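Sugar phosphate isomerase/epimerase (Parabacteroides distasonis, PDB 3L23) binds a magnesium ion in a xylose isomerase-like TIM barrel and is probably a sugar phosphate isomerase or epimerase. Local coordinates at residues I133-H136 and D137-K140. Sequence-based numbering, arbitrary orientation. Where two conformers were deposited one is given.
Sequences ITTH and DEAK
Glu138 reaches back from the first turn of its helix and grips Thr134 through a single carboxylate oxygen. OE1 of Glu138 takes the backbone N of Thr134 at 2.7 Å, nearly in line with its C-O bond. OE1 of Glu138 also accepts from OG1 of Thr134 at 2.9 Å, and this donor stands 36° out of the carboxylate plane. The hydroxyl is brought there by a chi1 of 64°, which sets OG1 of Thr134 between its own backbone N and carbonyl carbon. Thr135 uses its hydroxyl differently. OG1 of Thr135 accepts from N of Glu138 at 3.0 Å. CG of Glu138 lies 3.3 Å from OG1 of Thr135. Thr135 is thus the N-cap of helix 136-155, which follows strand 124-127 in the TIM barrel. Its carbonyl O then receives Ala139 N, and His136 O receives Lys140 N, the opening main-chain bonds of the helix. With Glu138 replaced by an alanine, the backbone N-H and the hydroxyl of Thr134 would probably both lose this acceptor, and the loop before the cap would be freer to move. On the buried side, CG2 of Ile133 lies 3.7 Å from CB of Ala139. Helix 198-205 covers this side: Ile198 and Met202 touch Ile133, while Leu201 meets Ala139 and His136. CB of His136 points away from 137-140, and the ring's NE2 hydrogen-bonds to OD2 of Asp196.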
loop_
_atom_site.group_PDB
_atom_site.type_symbol
_atom_site.label_atom_id
_atom_site.label_comp_id
_atom_site.label_asym_id
_atom_site.label_seq_id
_atom_site.Cartn_x
_atom_site.Cartn_y
_atom_site.Cartn_z
ATOM N N ILE A 133 -16.415 5.968 4.908
ATOM C CA ILE A 133 -17.464 5.373 4.086
ATOM C C ILE A 133 -18.440 4.588 4.993
ATOM O O ILE A 133 -18.027 3.580 5.602
ATOM C CB ILE A 133 -16.922 4.421 3.022
ATOM C CG1 ILE A 133 -15.932 5.145 2.075
ATOM C CG2 ILE A 133 -18.088 3.790 2.249
ATOM C CD1 ILE A 133 -15.088 4.222 1.154
ATOM N N THR A 134 -19.673 5.070 5.106
ATOM C CA THR A 134 -20.725 4.386 5.875
ATOM C C THR A 134 -21.994 4.055 5.088
ATOM O O THR A 134 -22.928 3.425 5.634
ATOM C CB THR A 134 -21.106 5.210 7.108
ATOM O OG1 THR A 134 -21.682 6.448 6.706
ATOM C CG2 THR A 134 -19.881 5.494 7.954
ATOM N N THR A 135 -22.067 4.522 3.845
ATOM C CA THR A 135 -23.260 4.376 3.020
ATOM C C THR A 135 -22.817 4.061 1.582
ATOM O O THR A 135 -21.670 4.309 1.204
ATOM C CB THR A 135 -24.142 5.645 2.983
ATOM O OG1 THR A 135 -23.426 6.723 2.328
ATOM C CG2 THR A 135 -24.608 6.083 4.395
ATOM N N HIS A 136 -23.763 3.553 0.784
ATOM C CA HIS A 136 -23.521 3.275 -0.625
ATOM C C HIS A 136 -23.159 4.588 -1.322
ATOM O O HIS A 136 -22.257 4.632 -2.090
ATOM C CB HIS A 136 -24.756 2.624 -1.312
ATOM C CG HIS A 136 -25.022 1.203 -0.891
ATOM N ND1 HIS A 136 -25.854 0.868 0.163
ATOM C CD2 HIS A 136 -24.574 0.024 -1.400
ATOM C CE1 HIS A 136 -25.887 -0.452 0.292
ATOM N NE2 HIS A 136 -25.122 -0.988 -0.646
ATOM N N ASP A 137 -23.881 5.658 -1.031
ATOM C CA ASP A 137 -23.624 6.923 -1.700
ATOM C C ASP A 137 -22.239 7.484 -1.383
ATOM O O ASP A 137 -21.584 8.006 -2.270
ATOM C CB ASP A 137 -24.694 7.931 -1.352
ATOM C CG ASP A 137 -26.052 7.631 -2.012
ATOM O OD1 ASP A 137 -26.183 6.666 -2.794
ATOM O OD2 ASP A 137 -26.999 8.349 -1.724
ATOM N N GLU A 138 -21.769 7.352 -0.139
ATOM C CA GLU A 138 -20.425 7.781 0.201
ATOM C C GLU A 138 -19.405 6.966 -0.569
ATOM O O GLU A 138 -18.403 7.504 -1.039
ATOM C CB GLU A 138 -20.143 7.678 1.735
ATOM C CG GLU A 138 -20.833 8.772 2.491
ATOM C CD GLU A 138 -20.868 8.598 3.993
ATOM O OE1 GLU A 138 -20.252 7.663 4.519
ATOM O OE2 GLU A 138 -21.531 9.456 4.640
ATOM N N ALA A 139 -19.636 5.661 -0.696
ATOM C CA ALA A 139 -18.701 4.848 -1.435
ATOM C C ALA A 139 -18.636 5.263 -2.896
ATOM O O ALA A 139 -17.548 5.303 -3.500
ATOM C CB ALA A 139 -19.061 3.335 -1.318
ATOM N N LYS A 140 -19.800 5.550 -3.475
ATOM C CA LYS A 140 -19.862 6.019 -4.859
ATOM C C LYS A 140 -18.979 7.233 -5.077
ATOM O O LYS A 140 -18.149 7.244 -5.984
ATOM C CB LYS A 140 -21.290 6.371 -5.247
ATOM C CG LYS A 140 -22.234 5.215 -5.377
ATOM C CD LYS A 140 -23.592 5.718 -5.781
ATOM C CE LYS A 140 -24.670 4.678 -5.679
ATOM N NZ LYS A 140 -25.979 5.300 -6.002
#